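Local coordinates for protein DNA polymerase II large subunit (Pyrococcus horikoshii, PDB 7OEC) that contains a mini-intein that probably splices itself out of the polymerase precursor and joins the flanking protein segments, at residues 63-68 / 154-159; 10-15 / 51-56; 78-83 / 138-143. The protein carries 2 engineered substitutions. All coordinates share one frame; numbering follows the deposited sequence. Where two conformers were deposited one is given.

In the fold
Interactions 1 and 2 share one antiparallel sheet, in which strands 50-56 and 61-74 are neighbours; interaction 1 ties that sheet to the loop before strand 158-161. Their centres are about 8 Å apart and they touch: T158 bonds to S54 and F55, and L64 packs on Y53. Interaction 2 is partly buried and combines a short strand pairing with aromatic and aliphatic packing. Interaction 1 lies at the surface, on two polar bonds. Interaction 3 belongs to a separate four-stranded sheet on the other side of the chain's centre, about 26 Å (centre to centre) from interaction 1. It is a longer, partly buried ladder, with one apolar face and one that mixes charged with aliphatic side chains.

Interaction 1 (63-68 / 154-159); sequences VLTDIE and KKYHTV
T65 and K154 share a short hydrogen bond. The T65 hydroxyl OG1 donates to K154 O at 2.6 Å. It comes in at an angle to the carbonyl, tilted 30° from its plane. K154 O also accepts Y156 N, at 3.0 Å, which closes a gamma turn around K155. The two donors reach this oxygen from opposite faces of the carbonyl plane. The second bond across the contact is nearly straight: K154 N gives its hydrogen to D66 O at 2.9 Å, with an N-H...O angle of 174°. T65 places OG1 anti to its backbone N (chi1 -165°), and this turns the hydroxyl to the loop.

The charged ends are more loosely related. K154 NZ stays 5.4 Å from E68 OE1 and makes no salt bridge with it. D66 OD1 is engaged by K51 instead. The E68 side chain lies about 4 Å from a bound zinc ion.

Apolar packing extends the contact toward V63. V63 CG1 rests 3.8 Å from Y156 CE2, the two side chains crossing at about a right angle. T65 CB sits at the edge of the same ring, 4.1 Å from Y156 CD2. K155 CG, from the loop itself, covers one ring face.

The contact joins strand 61-74 to the loop that leads from strand 147-153 into strand 158-161. With K154 held at both its N and its O, the start of the loop is held to strand 61-74 by backbone groups and one threonine hydroxyl, while the lysine amine probably adds a weak, longer-range attraction to the acidic side chains.

Interaction 2 (10-15 / 51-56); sequences RILVQI and KVYSFN
The Y53 ring leans on L12, and the strand of L12 borders it. L12 CD2 lies over one face, 4.3 Å from the ring centroid and 29° off the normal. This is an off-centre CH-pi contact. L12 CG comes obliquely, 3.5 Å from Y53 CD2. L12 reaches the ring because its CG stands anti to the backbone N (chi1 -173°). The ring edge meets backbone: V13 O lies near the ring plane, 3.4 Å from Y53 CE2, and L12 O and V13 N also lie at this edge. Q14 CB packs 3.9 Å from the same CE2. Farther out, the Q14 amide stands nearly perpendicular to the ring.

Three backbone bonds join the strands. Q14 and K51 form a hydrogen-bonded antiparallel pair, with Q14 N to K51 O at 2.8 Å and K51 N to Q14 O at 2.9 Å. Y53 N donates to L12 O at 3.1 Å. Between these bonds, V13 and V52 make a non-hydrogen-bonded pair. Beyond Y53 the strands part, and a water stands between L12 O and Y53 O. Other acceptors compete for its two protons, so it may not bridge both carbonyls at once.

On the side of V13 and V52, I11 CD1 touches V52 CG2 at 3.9 Å. On the side of Q14 and K51, those two side chains run alongside each other, and the K51 amine goes on to a salt bridge with D66.

The strands run at 131° to each other, so the pairing is brief in this curled sheet of the intein splicing domain. Strand 18-23 flanks 10-15, and strand 61-74 flanks 51-56. Strand 147-153 adds L151 against I11 and A153 against V52.

Interaction 3 (78-83 / 138-143); sequences HLIRFE and IEFIEP
I80 and I138 meet through their CG2 methyls at 3.5 Å, tighter than usual for two carbons. Both have CG1 anti to the carbonyl carbon (chi1 -61° and -56°), which leaves CG2 beside that carbon and facing the other strand. I138 CG1 also runs along F82, 3.9 Å from its CD1. The F82 ring carries I80 CG2 over one face and meets F90 of the next strand.

On the other face of the sheet, R81 is extended from CG to NE. I141 CD1 packs against its base, 3.5 Å from R81 CB. R81 NE makes a salt bridge with E83 OE2 at 3.3 Å, the oxygen lying in the guanidinium plane, and NH1 is taken by E91. E139 was modelled in two conformers, so its place beside R81 is less certain.

At the end of the ladder P143 CD lies over one face of the H78 ring.

The frame is regular antiparallel pairing. L79 with I141 and R81 with E139 each exchange two bonds, such as R81 N to E139 O at 2.8 Å. These bonds join strands 79-84 and 130-141 in mid-sheet. The chemistry implies a firm backbone ladder, closely packed where I80 meets I138, with R81 probably offsetting the charge of E83 and E91 beside it.

Interaction 1 (63-68 / 154-159)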
loop_
_atom_site.group_PDB
_atom_site.type_symbol
_atom_site.label_atom_id
_atom_site.label_comp_id
_atom_site.label_asym_id
_atom_site.label_seq_id
_atom_site.Cartn_x
_atom_site.Cartn_y
_atom_site.Cartn_z
ATOM N N VAL A 63 -11.257 -0.868 -8.442
ATOM C CA VAL A 63 -12.407 -1.594 -7.931
ATOM C C VAL A 63 -12.416 -1.362 -6.439
ATOM O O VAL A 63 -11.400 -1.007 -5.858
ATOM C CB VAL A 63 -12.264 -3.095 -8.222
ATOM C CG1 VAL A 63 -13.473 -3.919 -7.701
ATOM C CG2 VAL A 63 -12.137 -3.317 -9.714
ATOM N N LEU A 64 -13.570 -1.533 -5.820
ATOM C CA LEU A 64 -13.672 -1.529 -4.370
ATOM C C LEU A 64 -13.724 -2.963 -3.837
ATOM O O LEU A 64 -14.288 -3.855 -4.473
ATOM C CB LEU A 64 -14.932 -0.776 -3.965
ATOM C CG LEU A 64 -14.893 0.739 -4.077
ATOM C CD1 LEU A 64 -16.245 1.273 -3.844
ATOM C CD2 LEU A 64 -13.937 1.306 -3.041
ATOM N N THR A 65 -13.132 -3.188 -2.662
ATOM C CA THR A 65 -13.156 -4.516 -2.066
ATOM C C THR A 65 -13.184 -4.416 -0.545
ATOM O O THR A 65 -12.851 -3.393 0.042
ATOM C CB THR A 65 -11.995 -5.377 -2.578
ATOM O OG1 THR A 65 -12.260 -6.745 -2.242
ATOM C CG2 THR A 65 -10.704 -4.966 -1.993
ATOM N N ASP A 66 -13.524 -5.518 0.096
ATOM C CA ASP A 66 -13.597 -5.551 1.547
ATOM C C ASP A 66 -12.211 -5.654 2.179
ATOM O O ASP A 66 -11.273 -6.191 1.601
ATOM C CB ASP A 66 -14.452 -6.740 1.982
ATOM C CG ASP A 66 -15.945 -6.480 1.784
ATOM O OD1 ASP A 66 -16.347 -5.287 1.870
ATOM O OD2 ASP A 66 -16.714 -7.440 1.561
ATOM N N ILE A 67 -12.082 -5.100 3.367
ATOM C CA ILE A 67 -10.895 -5.249 4.187
ATOM C C ILE A 67 -11.171 -6.394 5.162
ATOM O O ILE A 67 -12.096 -6.312 5.980
ATOM C CB ILE A 67 -10.597 -3.944 4.937
ATOM C CG1 ILE A 67 -10.338 -2.769 3.977
ATOM C CG2 ILE A 67 -9.424 -4.207 5.863
ATOM C CD1 ILE A 67 -10.487 -1.432 4.618
ATOM N N GLU A 68 -10.394 -7.477 5.058
ATOM C CA GLU A 68 -10.590 -8.646 5.906
ATOM C C GLU A 68 -9.983 -8.452 7.291
ATOM O O GLU A 68 -10.570 -8.900 8.287
ATOM C CB GLU A 68 -9.987 -9.868 5.212
ATOM C CG GLU A 68 -10.369 -11.185 5.800
ATOM C CD GLU A 68 -10.443 -12.276 4.751
ATOM O OE1 GLU A 68 -10.088 -11.974 3.582
ATOM O OE2 GLU A 68 -10.872 -13.416 5.089
ATOM N N LYS A 154 -9.705 -8.202 0.298
ATOM C CA LYS A 154 -10.297 -9.397 -0.278
ATOM C C LYS A 154 -10.050 -9.439 -1.785
ATOM O O LYS A 154 -10.263 -8.456 -2.487
ATOM C CB LYS A 154 -11.799 -9.374 0.011
ATOM C CG LYS A 154 -12.568 -10.622 -0.416
ATOM C CD LYS A 154 -13.197 -11.315 0.798
ATOM C CE LYS A 154 -14.080 -12.475 0.429
ATOM N NZ LYS A 154 -15.048 -12.758 1.567
ATOM N N LYS A 155 -9.577 -10.571 -2.283
ATOM C CA LYS A 155 -9.473 -10.856 -3.720
ATOM C C LYS A 155 -8.267 -10.255 -4.462
ATOM O O LYS A 155 -7.404 -10.985 -4.960
ATOM C CB LYS A 155 -10.801 -10.557 -4.462
ATOM C CG LYS A 155 -10.814 -11.044 -5.899
ATOM C CD LYS A 155 -12.212 -10.949 -6.511
ATOM C CE LYS A 155 -12.153 -11.191 -7.988
ATOM N N TYR A 156 -8.182 -8.942 -4.577
ATOM C CA TYR A 156 -7.202 -8.324 -5.479
ATOM C C TYR A 156 -5.809 -8.102 -4.879
ATOM O O TYR A 156 -4.777 -8.135 -5.579
ATOM C CB TYR A 156 -7.777 -6.978 -5.925
ATOM C CG TYR A 156 -9.099 -7.113 -6.611
ATOM C CD1 TYR A 156 -9.196 -7.690 -7.862
ATOM C CD2 TYR A 156 -10.253 -6.762 -5.974
ATOM C CE1 TYR A 156 -10.406 -7.858 -8.450
ATOM C CE2 TYR A 156 -11.443 -6.962 -6.541
ATOM C CZ TYR A 156 -11.524 -7.477 -7.791
ATOM O OH TYR A 156 -12.762 -7.629 -8.368
ATOM N N HIS A 157 -5.767 -7.855 -3.590
ATOM C CA HIS A 157 -4.516 -7.708 -2.854
ATOM C C HIS A 157 -3.627 -6.590 -3.376
ATOM O O HIS A 157 -2.409 -6.641 -3.211
ATOM C CB HIS A 157 -3.712 -9.011 -2.744
ATOM C CG HIS A 157 -4.514 -10.183 -2.277
ATOM N ND1 HIS A 157 -5.469 -10.127 -1.276
ATOM C CD2 HIS A 157 -4.532 -11.455 -2.734
ATOM C CE1 HIS A 157 -6.013 -11.322 -1.119
ATOM N NE2 HIS A 157 -5.492 -12.132 -2.024
ATOM N N THR A 158 -4.233 -5.551 -3.935
ATOM C CA THR A 158 -3.551 -4.321 -4.296
ATOM C C THR A 158 -4.262 -3.165 -3.611
ATOM O O THR A 158 -5.421 -3.281 -3.193
ATOM C CB THR A 158 -3.581 -4.126 -5.793
ATOM O OG1 THR A 158 -4.925 -4.152 -6.208
ATOM C CG2 THR A 158 -2.880 -5.252 -6.500
ATOM N N VAL A 159 -3.525 -2.069 -3.457
ATOM C CA VAL A 159 -3.985 -0.892 -2.745
ATOM C C VAL A 159 -3.430 0.320 -3.478
ATOM O O VAL A 159 -2.524 0.220 -4.319
ATOM C CB VAL A 159 -3.543 -0.894 -1.264
ATOM C CG1 VAL A 159 -4.200 -2.024 -0.478
ATOM C CG2 VAL A 159 -2.041 -1.031 -1.132
#

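Interaction 2 (10-15 / 51-56)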
loop_
_atom_site.group_PDB
_atom_site.type_symbol
_atom_site.label_atom_id
_atom_site.label_comp_id
_atom_site.label_asym_id
_atom_site.label_seq_id
_atom_site.Cartn_x
_atom_site.Cartn_y
_atom_site.Cartn_z
ATOM N N ARG A 10 -0.498 6.624 3.591
ATOM C CA ARG A 10 -1.900 6.910 3.363
ATOM C C ARG A 10 -2.467 5.873 2.414
ATOM O O ARG A 10 -1.774 5.392 1.505
ATOM C CB ARG A 10 -2.106 8.311 2.793
ATOM C CG ARG A 10 -1.955 9.423 3.831
ATOM C CD ARG A 10 -0.513 9.722 4.138
ATOM N NE ARG A 10 0.242 10.216 2.980
ATOM C CZ ARG A 10 1.556 10.019 2.795
ATOM N NH1 ARG A 10 2.285 9.313 3.693
ATOM N NH2 ARG A 10 2.128 10.505 1.685
ATOM N N ILE A 11 -3.726 5.522 2.631
ATOM C CA ILE A 11 -4.405 4.567 1.780
ATOM C C ILE A 11 -5.791 5.072 1.374
ATOM O O ILE A 11 -6.504 5.696 2.173
ATOM C CB ILE A 11 -4.484 3.198 2.471
ATOM C CG1 ILE A 11 -5.011 2.147 1.510
ATOM C CG2 ILE A 11 -5.228 3.323 3.725
ATOM C CD1 ILE A 11 -4.749 0.734 2.001
ATOM N N LEU A 12 -6.150 4.829 0.107
ATOM C CA LEU A 12 -7.431 5.267 -0.436
ATOM C C LEU A 12 -8.524 4.260 -0.099
ATOM O O LEU A 12 -8.434 3.071 -0.440
ATOM C CB LEU A 12 -7.318 5.408 -1.943
ATOM C CG LEU A 12 -8.509 6.013 -2.680
ATOM C CD1 LEU A 12 -8.792 7.434 -2.209
ATOM C CD2 LEU A 12 -8.297 5.944 -4.191
ATOM N N VAL A 13 -9.539 4.743 0.612
ATOM C CA VAL A 13 -10.649 3.949 1.094
ATOM C C VAL A 13 -11.950 4.673 0.773
ATOM O O VAL A 13 -11.977 5.835 0.365
ATOM C CB VAL A 13 -10.554 3.676 2.613
ATOM C CG1 VAL A 13 -9.312 2.792 2.905
ATOM C CG2 VAL A 13 -10.530 4.940 3.447
ATOM N N GLN A 14 -13.036 3.940 0.930
ATOM C CA GLN A 14 -14.377 4.478 0.841
ATOM C C GLN A 14 -15.006 4.267 2.206
ATOM O O GLN A 14 -15.156 3.117 2.642
ATOM C CB GLN A 14 -15.182 3.718 -0.203
ATOM C CG GLN A 14 -16.466 4.459 -0.453
ATOM C CD GLN A 14 -17.400 3.705 -1.277
ATOM O OE1 GLN A 14 -17.689 4.114 -2.390
ATOM N NE2 GLN A 14 -17.902 2.580 -0.751
ATOM N N ILE A 15 -15.333 5.356 2.898
ATOM C CA ILE A 15 -15.916 5.269 4.234
ATOM C C ILE A 15 -17.335 5.805 4.148
ATOM O O ILE A 15 -17.547 6.960 3.750
ATOM C CB ILE A 15 -15.104 6.021 5.303
ATOM C CG1 ILE A 15 -13.689 5.430 5.429
ATOM C CG2 ILE A 15 -15.864 5.931 6.629
ATOM C CD1 ILE A 15 -12.815 6.124 6.371
ATOM N N LYS A 51 -14.597 0.224 2.727
ATOM C CA LYS A 51 -14.042 -0.602 1.675
ATOM C C LYS A 51 -12.718 0.018 1.248
ATOM O O LYS A 51 -12.464 1.201 1.468
ATOM C CB LYS A 51 -15.024 -0.708 0.507
ATOM C CG LYS A 51 -16.264 -1.557 0.784
ATOM C CD LYS A 51 -17.132 -1.530 -0.424
ATOM C CE LYS A 51 -18.466 -2.207 -0.184
ATOM N NZ LYS A 51 -18.324 -3.462 0.609
ATOM N N VAL A 52 -11.849 -0.790 0.675
ATOM C CA VAL A 52 -10.565 -0.307 0.200
ATOM C C VAL A 52 -10.595 -0.258 -1.316
ATOM O O VAL A 52 -11.210 -1.111 -1.971
ATOM C CB VAL A 52 -9.420 -1.167 0.771
ATOM C CG1 VAL A 52 -9.430 -2.595 0.242
ATOM C CG2 VAL A 52 -8.099 -0.516 0.464
ATOM N N TYR A 53 -9.987 0.776 -1.886
ATOM C CA TYR A 53 -9.834 0.794 -3.330
ATOM C C TYR A 53 -8.632 -0.041 -3.760
ATOM O O TYR A 53 -7.528 0.058 -3.220
ATOM C CB TYR A 53 -9.650 2.217 -3.800
ATOM C CG TYR A 53 -10.915 3.060 -3.838
ATOM C CD1 TYR A 53 -11.682 3.120 -4.974
ATOM C CD2 TYR A 53 -11.295 3.827 -2.768
ATOM C CE1 TYR A 53 -12.778 3.899 -5.042
ATOM C CE2 TYR A 53 -12.409 4.628 -2.819
ATOM C CZ TYR A 53 -13.151 4.656 -3.966
ATOM O OH TYR A 53 -14.276 5.425 -4.120
ATOM N N SER A 54 -8.862 -0.880 -4.729
ATOM C CA SER A 54 -7.837 -1.766 -5.247
ATOM C C SER A 54 -7.733 -1.555 -6.744
ATOM O O SER A 54 -8.548 -0.889 -7.367
ATOM C CB SER A 54 -8.138 -3.256 -4.988
ATOM O OG SER A 54 -8.135 -3.565 -3.620
ATOM N N PHE A 55 -6.709 -2.130 -7.320
ATOM C CA PHE A 55 -6.532 -2.125 -8.756
ATOM C C PHE A 55 -6.599 -3.572 -9.219
ATOM O O PHE A 55 -5.886 -4.435 -8.683
ATOM C CB PHE A 55 -5.194 -1.492 -9.147
ATOM C CG PHE A 55 -5.118 -1.106 -10.589
ATOM C CD1 PHE A 55 -4.464 -1.903 -11.518
ATOM C CD2 PHE A 55 -5.768 0.041 -11.032
ATOM C CE1 PHE A 55 -4.441 -1.529 -12.848
ATOM C CE2 PHE A 55 -5.748 0.402 -12.365
ATOM C CZ PHE A 55 -5.076 -0.371 -13.266
ATOM N N ASN A 56 -7.493 -3.837 -10.180
ATOM C CA ASN A 56 -7.673 -5.151 -10.757
ATOM C C ASN A 56 -6.813 -5.224 -12.007
ATOM O O ASN A 56 -7.174 -4.634 -13.053
ATOM C CB ASN A 56 -9.121 -5.407 -11.117
ATOM C CG ASN A 56 -9.282 -6.717 -11.772
ATOM O OD1 ASN A 56 -8.324 -7.494 -11.856
ATOM N ND2 ASN A 56 -10.485 -7.015 -12.205
HETATM O O HOH W 1 -6.291 1.570 -1.499
#

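Interaction 3 (78-83 / 138-143)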
loop_
_atom_site.group_PDB
_atom_site.type_symbol
_atom_site.label_atom_id
_atom_site.label_comp_id
_atom_site.label_asym_id
_atom_site.label_seq_id
_atom_site.Cartn_x
_atom_site.Cartn_y
_atom_site.Cartn_z
ATOM N N HIS A 78 14.622 -2.986 7.928
ATOM C CA HIS A 78 14.737 -1.678 7.355
ATOM C C HIS A 78 13.558 -1.452 6.437
ATOM O O HIS A 78 12.857 -2.371 5.992
ATOM C CB HIS A 78 15.987 -1.603 6.495
ATOM C CG HIS A 78 17.252 -1.513 7.275
ATOM N ND1 HIS A 78 17.530 -2.328 8.351
ATOM C CD2 HIS A 78 18.309 -0.676 7.150
ATOM C CE1 HIS A 78 18.700 -1.991 8.863
ATOM N NE2 HIS A 78 19.216 -1.026 8.120
ATOM N N LEU A 79 13.339 -0.213 6.162
ATOM C CA LEU A 79 12.408 0.102 5.116
ATOM C C LEU A 79 13.193 0.518 3.890
ATOM O O LEU A 79 14.374 0.865 3.954
ATOM C CB LEU A 79 11.513 1.246 5.554
ATOM C CG LEU A 79 10.674 1.083 6.811
ATOM C CD1 LEU A 79 9.994 2.438 7.156
ATOM C CD2 LEU A 79 9.647 0.065 6.641
ATOM N N ILE A 80 12.504 0.486 2.764
ATOM C CA ILE A 80 12.979 1.060 1.519
ATOM C C ILE A 80 12.024 2.180 1.132
ATOM O O ILE A 80 10.801 2.003 1.161
ATOM C CB ILE A 80 13.081 -0.018 0.424
ATOM C CG1 ILE A 80 14.084 -1.099 0.876
ATOM C CG2 ILE A 80 13.525 0.592 -0.894
ATOM C CD1 ILE A 80 14.205 -2.173 -0.101
ATOM N N ARG A 81 12.583 3.324 0.781
ATOM C CA ARG A 81 11.820 4.458 0.301
ATOM C C ARG A 81 12.091 4.645 -1.181
ATOM O O ARG A 81 13.246 4.683 -1.622
ATOM C CB ARG A 81 12.217 5.717 1.064
ATOM C CG ARG A 81 11.479 6.979 0.623
ATOM C CD ARG A 81 11.981 8.133 1.449
ATOM N NE ARG A 81 11.540 9.413 0.936
ATOM C CZ ARG A 81 10.356 9.954 1.173
ATOM N NH1 ARG A 81 9.447 9.311 1.924
ATOM N NH2 ARG A 81 10.123 11.173 0.676
ATOM N N PHE A 82 11.021 4.749 -1.939
ATOM C CA PHE A 82 11.051 5.019 -3.361
ATOM C C PHE A 82 10.591 6.442 -3.592
ATOM O O PHE A 82 9.488 6.816 -3.175
ATOM C CB PHE A 82 10.094 4.063 -4.057
ATOM C CG PHE A 82 10.444 2.637 -3.837
ATOM C CD1 PHE A 82 11.493 2.066 -4.530
ATOM C CD2 PHE A 82 9.760 1.892 -2.910
ATOM C CE1 PHE A 82 11.865 0.787 -4.313
ATOM C CE2 PHE A 82 10.071 0.547 -2.716
ATOM C CZ PHE A 82 11.138 -0.014 -3.421
ATOM N N GLU A 83 11.430 7.223 -4.249
ATOM C CA GLU A 83 11.100 8.570 -4.662
ATOM C C GLU A 83 10.872 8.493 -6.145
ATOM O O GLU A 83 11.740 8.002 -6.882
ATOM C CB GLU A 83 12.253 9.529 -4.349
ATOM C CG GLU A 83 12.548 9.426 -2.836
ATOM C CD GLU A 83 13.671 10.309 -2.346
ATOM O OE1 GLU A 83 14.273 10.995 -3.205
ATOM O OE2 GLU A 83 13.928 10.331 -1.105
ATOM N N ILE A 138 16.174 5.521 -4.680
ATOM C CA ILE A 138 15.829 4.487 -3.722
ATOM C C ILE A 138 16.742 4.647 -2.520
ATOM O O ILE A 138 17.961 4.803 -2.672
ATOM C CB ILE A 138 15.986 3.092 -4.333
ATOM C CG1 ILE A 138 15.136 3.030 -5.589
ATOM C CG2 ILE A 138 15.557 2.014 -3.317
ATOM C CD1 ILE A 138 15.221 1.690 -6.267
ATOM N N GLU A 139 16.143 4.650 -1.329
ATOM C CA GLU A 139 16.872 4.802 -0.082
ATOM C C GLU A 139 16.556 3.680 0.886
ATOM O O GLU A 139 15.403 3.278 1.010
ATOM C CB GLU A 139 16.449 6.068 0.683
ATOM C CG GLU A 139 16.582 7.349 -0.100
ATOM C CD GLU A 139 16.420 8.543 0.767
ATOM O OE1 GLU A 139 15.480 8.585 1.573
ATOM O OE2 GLU A 139 17.259 9.431 0.659
ATOM N N PHE A 140 17.546 3.230 1.613
ATOM C CA PHE A 140 17.342 2.283 2.699
ATOM C C PHE A 140 17.243 3.103 3.969
ATOM O O PHE A 140 18.056 4.012 4.199
ATOM C CB PHE A 140 18.517 1.326 2.841
ATOM C CG PHE A 140 18.440 0.140 1.961
ATOM C CD1 PHE A 140 19.197 0.078 0.798
ATOM C CD2 PHE A 140 17.654 -0.935 2.294
ATOM C CE1 PHE A 140 19.134 -1.027 -0.032
ATOM C CE2 PHE A 140 17.608 -2.041 1.471
ATOM C CZ PHE A 140 18.348 -2.075 0.308
ATOM N N ILE A 141 16.229 2.813 4.789
ATOM C CA ILE A 141 15.907 3.629 5.955
ATOM C C ILE A 141 15.892 2.741 7.186
ATOM O O ILE A 141 15.268 1.678 7.171
ATOM C CB ILE A 141 14.569 4.357 5.742
ATOM C CG1 ILE A 141 14.792 5.328 4.569
ATOM C CG2 ILE A 141 14.074 5.018 7.039
ATOM C CD1 ILE A 141 13.599 6.037 4.253
ATOM N N GLU A 142 16.591 3.158 8.243
ATOM C CA GLU A 142 16.588 2.389 9.480
ATOM C C GLU A 142 15.175 2.447 10.043
ATOM O O GLU A 142 14.524 3.484 9.888
ATOM C CB GLU A 142 17.556 3.037 10.468
ATOM C CG GLU A 142 19.035 2.737 10.196
ATOM C CD GLU A 142 19.490 1.418 10.769
ATOM O OE1 GLU A 142 18.676 0.706 11.401
ATOM O OE2 GLU A 142 20.678 1.078 10.591
ATOM N N PRO A 143 14.649 1.368 10.627
ATOM C CA PRO A 143 13.266 1.417 11.073
ATOM C C PRO A 143 13.087 2.569 12.041
ATOM O O PRO A 143 13.821 2.667 13.031
ATOM C CB PRO A 143 13.039 0.060 11.758
ATOM C CG PRO A 143 14.482 -0.424 12.103
ATOM C CD PRO A 143 15.274 0.061 10.929
#